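PDB 6ERC: peroxinectin A from Dictyostelium discoideum, which uses hydrogen peroxide to oxidise phenolic donors, iodide and thiocyanate at its heme, as a secreted animal-type heme peroxidase. Local coordinates for residues A[91-96]-A[383-388]; A[84-89]-A[117-122]; A[35-40]-A[138-143]. One frame throughout, in Å; residues are numbered along the deposited sequence.

Interaction 1. Residues A[91-96]-A[383-388]; sequences NSWPIK and NLQRNR. With HEM (protoporphyrin IX containing Fe), chain F.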
loop_
_atom_site.group_PDB
_atom_site.type_symbol
_atom_site.label_atom_id
_atom_site.label_comp_id
_atom_site.label_asym_id
_atom_site.label_seq_id
_atom_site.Cartn_x
_atom_site.Cartn_y
_atom_site.Cartn_z
ATOM N N ASN A 91 -11.600 16.917 -8.969
ATOM C CA ASN A 91 -11.667 16.821 -10.426
ATOM C C ASN A 91 -12.441 15.546 -10.735
ATOM O O ASN A 91 -11.857 14.468 -10.865
ATOM C CB ASN A 91 -10.270 16.799 -11.034
ATOM C CG ASN A 91 -10.290 16.881 -12.542
ATOM O OD1 ASN A 91 -11.226 17.419 -13.130
ATOM N ND2 ASN A 91 -9.257 16.345 -13.179
ATOM N N SER A 92 -13.756 15.675 -10.855
ATOM C CA SER A 92 -14.644 14.519 -10.850
ATOM C C SER A 92 -14.682 13.851 -12.221
ATOM O O SER A 92 -15.025 14.488 -13.222
ATOM C CB SER A 92 -16.046 14.946 -10.423
ATOM O OG SER A 92 -16.933 13.845 -10.430
ATOM N N TRP A 93 -14.329 12.564 -12.260
ATOM C CA TRP A 93 -14.587 11.683 -13.399
ATOM C C TRP A 93 -15.356 10.483 -12.860
ATOM O O TRP A 93 -14.775 9.413 -12.625
ATOM C CB TRP A 93 -13.298 11.245 -14.091
ATOM C CG TRP A 93 -13.521 10.218 -15.173
ATOM C CD1 TRP A 93 -14.638 10.067 -15.946
ATOM C CD2 TRP A 93 -12.608 9.193 -15.590
ATOM N NE1 TRP A 93 -14.475 9.019 -16.817
ATOM C CE2 TRP A 93 -13.238 8.466 -16.620
ATOM C CE3 TRP A 93 -11.321 8.823 -15.194
ATOM C CZ2 TRP A 93 -12.623 7.390 -17.258
ATOM C CZ3 TRP A 93 -10.713 7.755 -15.828
ATOM C CH2 TRP A 93 -11.362 7.052 -16.849
ATOM N N PRO A 94 -16.666 10.620 -12.651
ATOM C CA PRO A 94 -17.423 9.555 -11.985
ATOM C C PRO A 94 -17.292 8.215 -12.692
ATOM O O PRO A 94 -16.984 8.128 -13.883
ATOM C CB PRO A 94 -18.869 10.067 -12.028
ATOM C CG PRO A 94 -18.742 11.549 -12.164
ATOM C CD PRO A 94 -17.516 11.773 -12.990
ATOM N N ILE A 95 -17.524 7.155 -11.924
ATOM C CA ILE A 95 -17.520 5.796 -12.449
ATOM C C ILE A 95 -18.932 5.459 -12.900
ATOM O O ILE A 95 -19.860 5.424 -12.085
ATOM C CB ILE A 95 -17.027 4.791 -11.398
ATOM C CG1 ILE A 95 -15.672 5.243 -10.857
ATOM C CG2 ILE A 95 -16.965 3.387 -11.996
ATOM C CD1 ILE A 95 -14.964 4.234 -9.962
ATOM N N LYS A 96 -19.093 5.209 -14.196
ATOM C CA LYS A 96 -20.406 4.899 -14.739
ATOM C C LYS A 96 -20.814 3.481 -14.360
ATOM O O LYS A 96 -20.016 2.544 -14.461
ATOM C CB LYS A 96 -20.401 5.065 -16.259
ATOM C CG LYS A 96 -20.356 6.513 -16.723
ATOM C CD LYS A 96 -20.473 6.620 -18.238
ATOM C CE LYS A 96 -20.584 8.071 -18.684
ATOM N NZ LYS A 96 -20.550 8.211 -20.167
ATOM N N ASN A 383 -9.494 0.982 -9.319
ATOM C CA ASN A 383 -8.167 0.733 -9.870
ATOM C C ASN A 383 -8.151 0.959 -11.376
ATOM O O ASN A 383 -7.264 1.642 -11.901
ATOM C CB ASN A 383 -7.716 -0.685 -9.528
ATOM C CG ASN A 383 -7.567 -0.903 -8.033
ATOM O OD1 ASN A 383 -7.193 0.008 -7.296
ATOM N ND2 ASN A 383 -7.864 -2.112 -7.578
ATOM N N LEU A 384 -9.127 0.392 -12.091
ATOM C CA LEU A 384 -9.213 0.605 -13.533
ATOM C C LEU A 384 -9.302 2.089 -13.860
ATOM O O LEU A 384 -8.602 2.584 -14.751
ATOM C CB LEU A 384 -10.417 -0.143 -14.103
ATOM C CG LEU A 384 -10.190 -1.585 -14.567
ATOM C CD1 LEU A 384 -9.241 -1.641 -15.758
ATOM C CD2 LEU A 384 -9.674 -2.453 -13.435
ATOM N N GLN A 385 -10.158 2.819 -13.145
ATOM C CA GLN A 385 -10.234 4.264 -13.334
ATOM C C GLN A 385 -8.871 4.914 -13.136
ATOM O O GLN A 385 -8.431 5.724 -13.960
ATOM C CB GLN A 385 -11.249 4.863 -12.366
ATOM C CG GLN A 385 -12.674 4.496 -12.675
ATOM C CD GLN A 385 -13.242 5.286 -13.836
ATOM O OE1 GLN A 385 -13.581 4.723 -14.876
ATOM N NE2 GLN A 385 -13.353 6.597 -13.663
ATOM N N ARG A 386 -8.190 4.571 -12.036
ATOM C CA ARG A 386 -6.920 5.212 -11.713
ATOM C C ARG A 386 -5.884 4.957 -12.800
ATOM O O ARG A 386 -5.133 5.865 -13.176
ATOM C CB ARG A 386 -6.416 4.713 -10.355
ATOM C CG ARG A 386 -5.301 5.551 -9.738
ATOM C CD ARG A 386 -5.800 6.905 -9.257
ATOM N NE ARG A 386 -6.909 6.790 -8.314
ATOM C CZ ARG A 386 -7.587 7.826 -7.828
ATOM N NH1 ARG A 386 -7.275 9.063 -8.193
ATOM N NH2 ARG A 386 -8.584 7.628 -6.977
ATOM N N ASN A 387 -5.824 3.728 -13.317
ATOM C CA ASN A 387 -4.917 3.438 -14.423
ATOM C C ASN A 387 -5.276 4.264 -15.651
ATOM O O ASN A 387 -4.394 4.817 -16.318
ATOM C CB ASN A 387 -4.949 1.946 -14.753
ATOM C CG ASN A 387 -4.295 1.095 -13.683
ATOM O OD1 ASN A 387 -3.092 0.841 -13.724
ATOM N ND2 ASN A 387 -5.089 0.641 -12.722
ATOM N N ARG A 388 -6.571 4.358 -15.965
ATOM C CA ARG A 388 -7.007 5.165 -17.098
ATOM C C ARG A 388 -6.892 6.652 -16.797
ATOM O O ARG A 388 -6.683 7.457 -17.713
ATOM C CB ARG A 388 -8.442 4.794 -17.469
ATOM C CG ARG A 388 -8.583 3.358 -17.944
ATOM C CD ARG A 388 -10.031 2.923 -18.026
ATOM N NE ARG A 388 -10.151 1.549 -18.502
ATOM C CZ ARG A 388 -11.303 0.954 -18.796
ATOM N NH1 ARG A 388 -12.447 1.615 -18.664
ATOM N NH2 ARG A 388 -11.312 -0.301 -19.225
HETATM C CHA HEM F . -4.710 2.003 -3.048
HETATM C CHB HEM F . -7.974 -0.046 -0.129
HETATM C CHC HEM F . -4.940 -3.777 0.610
HETATM C CHD HEM F . -1.786 -1.827 -2.506
HETATM C C1A HEM F . -5.875 1.738 -2.373
HETATM C C2A HEM F . -7.092 2.507 -2.455
HETATM C C3A HEM F . -8.001 1.947 -1.653
HETATM C C4A HEM F . -7.380 0.800 -1.030
HETATM C CMA HEM F . -9.451 2.422 -1.411
HETATM C CAA HEM F . -7.274 3.749 -3.344
HETATM C CBA HEM F . -8.266 3.368 -4.433
HETATM C CGA HEM F . -8.083 4.265 -5.630
HETATM O O1A HEM F . -6.991 4.229 -6.255
HETATM O O2A HEM F . -9.036 5.011 -5.969
HETATM C C1B HEM F . -7.421 -1.216 0.333
HETATM C C2B HEM F . -8.045 -2.105 1.282
HETATM C C3B HEM F . -7.211 -3.137 1.496
HETATM C C4B HEM F . -6.030 -2.930 0.680
HETATM C CMB HEM F . -9.432 -1.824 1.895
HETATM C CAB HEM F . -7.384 -4.372 2.409
HETATM C CBB HEM F . -8.500 -4.620 3.102
HETATM C C1C HEM F . -3.822 -3.588 -0.173
HETATM C C2C HEM F . -2.676 -4.477 -0.270
HETATM C C3C HEM F . -1.799 -3.928 -1.138
HETATM C C4C HEM F . -2.375 -2.686 -1.603
HETATM C CMC HEM F . -2.600 -5.796 0.527
HETATM C CAC HEM F . -0.410 -4.384 -1.659
HETATM C CBC HEM F . 0.235 -5.496 -1.299
HETATM C C1D HEM F . -2.283 -0.605 -2.887
HETATM C C2D HEM F . -1.600 0.368 -3.709
HETATM C C3D HEM F . -2.417 1.414 -3.861
HETATM C C4D HEM F . -3.632 1.154 -3.131
HETATM C CMD HEM F . -0.192 0.179 -4.311
HETATM C CAD HEM F . -2.146 2.717 -4.633
HETATM C CBD HEM F . -1.285 3.567 -3.703
HETATM C CGD HEM F . -1.591 5.037 -3.867
HETATM O O1D HEM F . -2.553 5.521 -3.218
HETATM O O2D HEM F . -0.880 5.735 -4.633
HETATM N NA HEM F . -6.085 0.701 -1.491
HETATM N NB HEM F . -6.194 -1.746 -0.014
HETATM N NC HEM F . -3.600 -2.507 -0.998
HETATM N ND HEM F . -3.519 -0.091 -2.552
HETATM FE FE HEM F . -4.814 -0.882 -1.257
#

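Interaction 2. Residues A[84-89]-A[117-122]; sequences ALSKPE and FRTRAT. With BMA (beta-D-mannopyranose), chain H; HEM (protoporphyrin IX containing Fe), chain F.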
loop_
_atom_site.group_PDB
_atom_site.type_symbol
_atom_site.label_atom_id
_atom_site.label_comp_id
_atom_site.label_asym_id
_atom_site.label_seq_id
_atom_site.Cartn_x
_atom_site.Cartn_y
_atom_site.Cartn_z
ATOM N N ALA A 84 3.719 5.874 -1.198
ATOM C CA ALA A 84 2.958 6.554 -2.240
ATOM C C ALA A 84 1.538 6.861 -1.786
ATOM O O ALA A 84 0.908 6.060 -1.093
ATOM C CB ALA A 84 2.912 5.707 -3.516
ATOM N N LEU A 85 1.041 8.025 -2.202
ATOM C CA LEU A 85 -0.364 8.382 -2.039
ATOM C C LEU A 85 -0.802 9.177 -3.259
ATOM O O LEU A 85 -0.233 10.233 -3.549
ATOM C CB LEU A 85 -0.601 9.202 -0.768
ATOM C CG LEU A 85 -2.047 9.673 -0.576
ATOM C CD1 LEU A 85 -2.951 8.497 -0.247
ATOM C CD2 LEU A 85 -2.141 10.743 0.493
ATOM N N SER A 86 -1.817 8.676 -3.961
ATOM C CA SER A 86 -2.378 9.375 -5.118
ATOM C C SER A 86 -3.571 10.196 -4.640
ATOM O O SER A 86 -4.735 9.834 -4.819
ATOM C CB SER A 86 -2.764 8.381 -6.204
ATOM O OG SER A 86 -1.625 7.679 -6.668
ATOM N N LYS A 87 -3.266 11.325 -4.016
ATOM C CA LYS A 87 -4.305 12.151 -3.409
ATOM C C LYS A 87 -5.137 12.821 -4.497
ATOM O O LYS A 87 -4.572 13.531 -5.339
ATOM C CB LYS A 87 -3.680 13.197 -2.492
ATOM C CG LYS A 87 -4.680 13.901 -1.579
ATOM C CD LYS A 87 -3.980 14.827 -0.587
ATOM C CE LYS A 87 -4.972 15.607 0.266
ATOM N NZ LYS A 87 -5.783 14.713 1.141
ATOM N N PRO A 88 -6.456 12.636 -4.529
ATOM C CA PRO A 88 -7.264 13.265 -5.581
ATOM C C PRO A 88 -7.504 14.750 -5.354
ATOM O O PRO A 88 -7.490 15.249 -4.227
ATOM C CB PRO A 88 -8.591 12.494 -5.519
ATOM C CG PRO A 88 -8.323 11.283 -4.703
ATOM C CD PRO A 88 -7.246 11.664 -3.756
ATOM N N GLU A 89 -7.726 15.450 -6.460
ATOM C CA GLU A 89 -8.290 16.793 -6.456
ATOM C C GLU A 89 -9.796 16.717 -6.634
ATOM O O GLU A 89 -10.341 15.674 -6.994
ATOM C CB GLU A 89 -7.679 17.622 -7.580
ATOM C CG GLU A 89 -6.322 18.209 -7.294
ATOM C CD GLU A 89 -5.774 18.959 -8.491
ATOM O OE1 GLU A 89 -5.687 18.354 -9.583
ATOM O OE2 GLU A 89 -5.449 20.158 -8.346
ATOM N N PHE A 117 -12.700 10.827 -8.081
ATOM C CA PHE A 117 -12.024 12.096 -8.299
ATOM C C PHE A 117 -10.619 11.823 -8.807
ATOM O O PHE A 117 -9.911 10.975 -8.257
ATOM C CB PHE A 117 -11.989 12.918 -7.016
ATOM C CG PHE A 117 -13.333 13.421 -6.590
ATOM C CD1 PHE A 117 -14.179 12.623 -5.839
ATOM C CD2 PHE A 117 -13.757 14.687 -6.950
ATOM C CE1 PHE A 117 -15.424 13.084 -5.451
ATOM C CE2 PHE A 117 -14.998 15.154 -6.564
ATOM C CZ PHE A 117 -15.834 14.352 -5.814
ATOM N N ARG A 118 -10.225 12.535 -9.855
ATOM C CA ARG A 118 -8.955 12.259 -10.505
ATOM C C ARG A 118 -7.792 12.704 -9.627
ATOM O O ARG A 118 -7.902 13.639 -8.829
ATOM C CB ARG A 118 -8.893 12.951 -11.868
ATOM C CG ARG A 118 -9.962 12.468 -12.842
ATOM C CD ARG A 118 -9.722 12.980 -14.256
ATOM N NE ARG A 118 -8.530 12.390 -14.861
ATOM C CZ ARG A 118 -8.170 12.557 -16.130
ATOM N NH1 ARG A 118 -8.910 13.295 -16.944
ATOM N NH2 ARG A 118 -7.069 11.983 -16.589
ATOM N N THR A 119 -6.667 12.013 -9.784
ATOM C CA THR A 119 -5.496 12.273 -8.961
ATOM C C THR A 119 -4.931 13.660 -9.227
ATOM O O THR A 119 -4.929 14.142 -10.362
ATOM C CB THR A 119 -4.427 11.218 -9.227
ATOM O OG1 THR A 119 -5.003 9.919 -9.057
ATOM C CG2 THR A 119 -3.255 11.383 -8.263
ATOM N N ARG A 120 -4.446 14.298 -8.165
ATOM C CA ARG A 120 -3.778 15.581 -8.309
ATOM C C ARG A 120 -2.653 15.473 -9.320
ATOM O O ARG A 120 -1.847 14.536 -9.299
ATOM C CB ARG A 120 -3.226 16.050 -6.962
ATOM C CG ARG A 120 -2.492 17.392 -6.985
ATOM C CD ARG A 120 -1.844 17.666 -5.645
ATOM N NE ARG A 120 -0.846 18.731 -5.702
ATOM C CZ ARG A 120 -0.136 19.143 -4.655
ATOM N NH1 ARG A 120 -0.315 18.586 -3.461
ATOM N NH2 ARG A 120 0.754 20.116 -4.796
ATOM N N ALA A 121 -2.614 16.456 -10.208
ATOM C CA ALA A 121 -1.608 16.511 -11.253
ATOM C C ALA A 121 -1.072 17.931 -11.353
ATOM O O ALA A 121 -1.677 18.890 -10.862
ATOM C CB ALA A 121 -2.162 16.048 -12.617
ATOM N N THR A 122 0.085 18.043 -11.992
ATOM C CA THR A 122 0.765 19.312 -12.174
ATOM C C THR A 122 1.405 19.322 -13.554
ATOM O O THR A 122 1.769 18.276 -14.101
ATOM C CB THR A 122 1.833 19.541 -11.081
ATOM O OG1 THR A 122 2.155 20.933 -11.019
ATOM C CG2 THR A 122 3.121 18.728 -11.379
HETATM C C1 BMA H . 1.375 21.975 -10.137
HETATM C C2 BMA H . 0.427 22.324 -8.941
HETATM C C3 BMA H . 1.252 22.364 -7.631
HETATM C C4 BMA H . 2.654 22.997 -7.867
HETATM C C5 BMA H . 2.623 23.795 -9.181
HETATM C C6 BMA H . 3.893 24.582 -9.458
HETATM O O2 BMA H . -0.571 21.328 -8.766
HETATM O O3 BMA H . 1.376 21.075 -7.065
HETATM O O4 BMA H . 2.980 23.877 -6.804
HETATM O O5 BMA H . 2.461 22.865 -10.261
HETATM O O6 BMA H . 3.556 25.912 -9.901
HETATM C CHA HEM F . -4.710 2.003 -3.048
HETATM C CHB HEM F . -7.974 -0.046 -0.129
HETATM C CHC HEM F . -4.940 -3.777 0.610
HETATM C CHD HEM F . -1.786 -1.827 -2.506
HETATM C C1A HEM F . -5.875 1.738 -2.373
HETATM C C2A HEM F . -7.092 2.507 -2.455
HETATM C C3A HEM F . -8.001 1.947 -1.653
HETATM C C4A HEM F . -7.380 0.800 -1.030
HETATM C CMA HEM F . -9.451 2.422 -1.411
HETATM C CAA HEM F . -7.274 3.749 -3.344
HETATM C CBA HEM F . -8.266 3.368 -4.433
HETATM C CGA HEM F . -8.083 4.265 -5.630
HETATM O O1A HEM F . -6.991 4.229 -6.255
HETATM O O2A HEM F . -9.036 5.011 -5.969
HETATM C C1B HEM F . -7.421 -1.216 0.333
HETATM C C2B HEM F . -8.045 -2.105 1.282
HETATM C C3B HEM F . -7.211 -3.137 1.496
HETATM C C4B HEM F . -6.030 -2.930 0.680
HETATM C CMB HEM F . -9.432 -1.824 1.895
HETATM C CAB HEM F . -7.384 -4.372 2.409
HETATM C CBB HEM F . -8.500 -4.620 3.102
HETATM C C1C HEM F . -3.822 -3.588 -0.173
HETATM C C2C HEM F . -2.676 -4.477 -0.270
HETATM C C3C HEM F . -1.799 -3.928 -1.138
HETATM C C4C HEM F . -2.375 -2.686 -1.603
HETATM C CMC HEM F . -2.600 -5.796 0.527
HETATM C CAC HEM F . -0.410 -4.384 -1.659
HETATM C CBC HEM F . 0.235 -5.496 -1.299
HETATM C C1D HEM F . -2.283 -0.605 -2.887
HETATM C C2D HEM F . -1.600 0.368 -3.709
HETATM C C3D HEM F . -2.417 1.414 -3.861
HETATM C C4D HEM F . -3.632 1.154 -3.131
HETATM C CMD HEM F . -0.192 0.179 -4.311
HETATM C CAD HEM F . -2.146 2.717 -4.633
HETATM C CBD HEM F . -1.285 3.567 -3.703
HETATM C CGD HEM F . -1.591 5.037 -3.867
HETATM O O1D HEM F . -2.553 5.521 -3.218
HETATM O O2D HEM F . -0.880 5.735 -4.633
HETATM N NA HEM F . -6.085 0.701 -1.491
HETATM N NB HEM F . -6.194 -1.746 -0.014
HETATM N NC HEM F . -3.600 -2.507 -0.998
HETATM N ND HEM F . -3.519 -0.091 -2.552
HETATM FE FE HEM F . -4.814 -0.882 -1.257
#

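Interaction 3. Residues A[35-40]-A[138-143]; sequences FNKNGF and KCYEQI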
loop_
_atom_site.group_PDB
_atom_site.type_symbol
_atom_site.label_atom_id
_atom_site.label_comp_id
_atom_site.label_asym_id
_atom_site.label_seq_id
_atom_site.Cartn_x
_atom_site.Cartn_y
_atom_site.Cartn_z
ATOM N N PHE A 35 -4.308 11.185 -21.351
ATOM C CA PHE A 35 -5.361 10.956 -20.371
ATOM C C PHE A 35 -6.277 12.160 -20.188
ATOM O O PHE A 35 -7.236 12.074 -19.416
ATOM C CB PHE A 35 -4.758 10.544 -19.016
ATOM C CG PHE A 35 -3.620 11.417 -18.556
ATOM C CD1 PHE A 35 -3.863 12.606 -17.892
ATOM C CD2 PHE A 35 -2.307 11.033 -18.770
ATOM C CE1 PHE A 35 -2.821 13.403 -17.465
ATOM C CE2 PHE A 35 -1.260 11.827 -18.343
ATOM C CZ PHE A 35 -1.517 13.013 -17.690
ATOM N N ASN A 36 -6.012 13.270 -20.874
ATOM C CA ASN A 36 -6.918 14.417 -20.909
ATOM C C ASN A 36 -7.295 14.859 -19.490
ATOM O O ASN A 36 -8.437 14.743 -19.046
ATOM C CB ASN A 36 -8.162 14.071 -21.734
ATOM C CG ASN A 36 -8.934 15.296 -22.165
ATOM O OD1 ASN A 36 -8.573 15.958 -23.133
ATOM N ND2 ASN A 36 -10.007 15.599 -21.453
ATOM N N LYS A 37 -6.284 15.389 -18.798
ATOM C CA LYS A 37 -6.403 15.701 -17.375
ATOM C C LYS A 37 -7.679 16.481 -17.068
ATOM O O LYS A 37 -8.488 16.071 -16.228
ATOM C CB LYS A 37 -5.176 16.493 -16.914
ATOM C CG LYS A 37 -5.148 16.769 -15.414
ATOM C CD LYS A 37 -4.192 17.901 -15.060
ATOM C CE LYS A 37 -4.758 19.273 -15.420
ATOM N NZ LYS A 37 -5.999 19.596 -14.657
ATOM N N ASN A 38 -7.865 17.624 -17.730
ATOM C CA ASN A 38 -8.963 18.518 -17.381
ATOM C C ASN A 38 -10.333 17.929 -17.698
ATOM O O ASN A 38 -11.336 18.414 -17.160
ATOM C CB ASN A 38 -8.792 19.853 -18.105
ATOM C CG ASN A 38 -7.567 20.610 -17.638
ATOM O OD1 ASN A 38 -7.210 20.567 -16.460
ATOM N ND2 ASN A 38 -6.912 21.303 -18.564
ATOM N N GLY A 39 -10.406 16.913 -18.554
ATOM C CA GLY A 39 -11.665 16.251 -18.835
ATOM C C GLY A 39 -11.632 14.784 -18.466
ATOM O O GLY A 39 -10.945 14.397 -17.518
ATOM N N PHE A 40 -12.388 13.948 -19.204
ATOM C CA PHE A 40 -12.286 12.507 -19.038
ATOM C C PHE A 40 -11.247 11.946 -20.005
ATOM O O PHE A 40 -11.022 12.513 -21.077
ATOM C CB PHE A 40 -13.631 11.832 -19.306
ATOM C CG PHE A 40 -14.770 12.345 -18.459
ATOM C CD1 PHE A 40 -14.537 13.040 -17.284
ATOM C CD2 PHE A 40 -16.081 12.114 -18.844
ATOM C CE1 PHE A 40 -15.595 13.500 -16.513
ATOM C CE2 PHE A 40 -17.139 12.571 -18.079
ATOM C CZ PHE A 40 -16.896 13.263 -16.913
ATOM N N LYS A 138 -0.492 20.508 -23.419
ATOM C CA LYS A 138 0.494 20.608 -22.354
ATOM C C LYS A 138 0.766 19.222 -21.789
ATOM O O LYS A 138 0.059 18.258 -22.086
ATOM C CB LYS A 138 0.014 21.556 -21.248
ATOM C CG LYS A 138 -0.302 22.963 -21.741
ATOM C CD LYS A 138 -0.864 23.840 -20.630
ATOM C CE LYS A 138 -1.343 25.186 -21.162
ATOM N NZ LYS A 138 -1.894 26.052 -20.078
ATOM N N CYS A 139 1.802 19.127 -20.965
ATOM C CA CYS A 139 2.217 17.859 -20.382
ATOM C C CYS A 139 1.989 17.871 -18.879
ATOM O O CYS A 139 2.351 18.833 -18.186
ATOM C CB CYS A 139 3.686 17.567 -20.698
ATOM S SG CYS A 139 3.999 17.298 -22.453
ATOM N N TYR A 140 1.388 16.792 -18.385
ATOM C CA TYR A 140 1.054 16.664 -16.969
ATOM C C TYR A 140 1.604 15.378 -16.387
ATOM O O TYR A 140 1.779 14.374 -17.086
ATOM C CB TYR A 140 -0.461 16.688 -16.718
ATOM C CG TYR A 140 -1.109 17.953 -17.197
ATOM C CD1 TYR A 140 -1.750 17.985 -18.417
ATOM C CD2 TYR A 140 -1.061 19.126 -16.446
ATOM C CE1 TYR A 140 -2.343 19.133 -18.884
ATOM C CE2 TYR A 140 -1.649 20.284 -16.909
ATOM C CZ TYR A 140 -2.290 20.287 -18.124
ATOM O OH TYR A 140 -2.878 21.446 -18.575
ATOM N N GLU A 141 1.842 15.430 -15.085
ATOM C CA GLU A 141 2.278 14.268 -14.330
ATOM C C GLU A 141 1.563 14.229 -12.991
ATOM O O GLU A 141 1.286 15.276 -12.394
ATOM C CB GLU A 141 3.804 14.297 -14.126
ATOM C CG GLU A 141 4.386 13.049 -13.471
ATOM C CD GLU A 141 3.898 11.756 -14.118
ATOM O OE1 GLU A 141 2.864 11.217 -13.667
ATOM O OE2 GLU A 141 4.544 11.280 -15.076
ATOM N N GLN A 142 1.225 13.018 -12.551
ATOM C CA GLN A 142 0.535 12.875 -11.281
ATOM C C GLN A 142 1.480 13.138 -10.112
ATOM O O GLN A 142 2.700 12.953 -10.204
ATOM C CB GLN A 142 -0.092 11.480 -11.148
ATOM C CG GLN A 142 -1.437 11.315 -11.858
ATOM C CD GLN A 142 -1.305 11.222 -13.367
ATOM O OE1 GLN A 142 -0.386 10.588 -13.885
ATOM N NE2 GLN A 142 -2.226 11.856 -14.080
ATOM N N ILE A 143 0.895 13.591 -9.001
ATOM C CA ILE A 143 1.646 14.062 -7.833
ATOM C C ILE A 143 1.567 13.017 -6.730
ATOM O O ILE A 143 0.474 12.566 -6.363
ATOM C CB ILE A 143 1.129 15.434 -7.336
ATOM C CG1 ILE A 143 1.590 16.576 -8.280
ATOM C CG2 ILE A 143 1.600 15.683 -5.889
ATOM C CD1 ILE A 143 2.927 17.227 -7.898
#

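Interaction 1. Residues A[91-96]-A[383-388]
Trp-93 receives the amide of Gln-385 over one face of its indole. The bend at chi2 of Gln-385 (-77°) swings the amide there: NE2 stands 3.2 Å above the ring plane, over its centre, and comes closest to Trp-93 CD2, 3.3 Å away. The amide does not lie flat on the indole, the two planes being 47° apart. Gln-385 CG packs alongside Ile-95, 3.6 Å from its CD1, the two side chains running antiparallel past one another. At the ring edge, in its plane, Arg-388 CB is 3.7 Å from Trp-93 CH2. This is the tight part. The strand's other flank is loose: Pro-94 points away from the helix, and Ser-92 and Lys-96 are exposed. The polar ends turn to other parts of the fold, Gln-385 OE1 bonding Ser-48 and the Arg-388 guanidinium meeting Gln-46 and Asp-434. Arg-386, pointing away from the strand, grips a heme propionate, NH2 to O2A at 2.8 Å (170°) and NE to O1A at 3.3 Å. No hydrogen bond joins residues 91-96 to residues 383-388; the contact rests on apolar packing and an amide nitrogen over the indole face, while the polar ends of Gln-385, Arg-388 and Arg-386 are spent on other partners.

Interaction 2. Residues A[84-89]-A[117-122]
Pro-88 and Thr-119 form an antiparallel non-hydrogen-bonded pair, their CA atoms 3.9 Å apart and their side chains splaying apart. The bonds lie on either side of it: Arg-120 N to Lys-87 O (2.9 Å) and Glu-89 N to Arg-118 O (3.0 Å). Arg-120 runs outward from this bridge. Its CB rests 3.3 Å from Lys-87 O and also touches Glu-89 CG; its own CG lies beside Glu-89 CG and CD. CG is anti to the backbone N (chi1 180°) and the chain stays extended to NE, which carries the guanidinium past the glutamate to the mannose on Thr-122. Arg-120 NE lies 3.5 Å from the mannose O3, and NH2 points straight at the same oxygen (169°), although the 2.5 Å length is short enough to be doubtful. Glu-89 OE2 and Arg-120 NE are 5.5 Å apart, opposite charges without a salt bridge. The sugar is O-linked, its C1 covalently bound to Thr-122 OG1. At the other end Ser-86 OG bonds heme O2D at 2.9 Å. Strand 113-124 runs between strands 91-96 and 139-144, Thr-119 N bonds Asp-389 of helix 379-390, and strand 88-89 lies against strand 113-124, the touching parts running 103° apart.

Interaction 3. Residues A[35-40]-A[138-143]
Lys-37 and Tyr-140 bring the two backbones closest, with 7.5 Å between their CA atoms and no hydrogen bond across. Residues 36-39 make a type I turn, closed by Gly-39 N to Asn-36 O at 3.0 Å, against the extended strand 139-144. In Lys-37 the bend at chi3 (75°) turns CE over one face of the tyrosine ring. CE makes a CH-pi contact there, 3.8 Å from the Tyr-140 ring centroid, and Lys-37 CD touches Tyr-140 CD2 at 3.6 Å. Lys-37 NZ, 5.3 Å from the Tyr-140 ring centroid, adds at most a weak cation-pi attraction. Strand 139-144 belongs to the small antiparallel sheet of this peroxidase, whose regular structure is mainly helix; it lies between strands 24-25 and 113-124, and the Cys-139 to Cys-126 disulfide ties it to the chain just past the latter. With an alanine in place of Tyr-140, Lys-37 would probably lose the surface its CD and CE lie on, and Asp-136 would be left without its hydroxyl partner. Phe-35 meets the strand differently: its CZ points edge-on at Tyr-140 O, 3.6 Å away, and packs on Tyr-140 CB at 3.9 Å. Gln-142 NE2 hangs over one face of the phenylalanine, 3.7 Å above the plane toward the rim, while its OE1 bonds Asn-294.

How the interactions relate
The three contacts share one small sheet and its surroundings, their centres 11 to 13 Å apart. Interactions 1 and 2 reach different heme propionates and are joined by Arg-386 NH1, 2.6 Å from Thr-119 OG1, and by the strand pair bond from Arg-118 N to Asn-91 O (2.7 Å). Arg-118 also bridges interactions 2 and 3: its NH2 lies 2.8 Å from Phe-35 O and its NH1 2.6 Å from Asn-36 O. Interaction 3 meets interaction 1 where the rings of Phe-40 and Trp-93 stack. In interaction 2 the Ser-86 side chain is about 7 Å from that of Arg-213, the predicted transition-state stabiliser; in interaction 3 the Gln-142 side chain is about 9 Å from the heme.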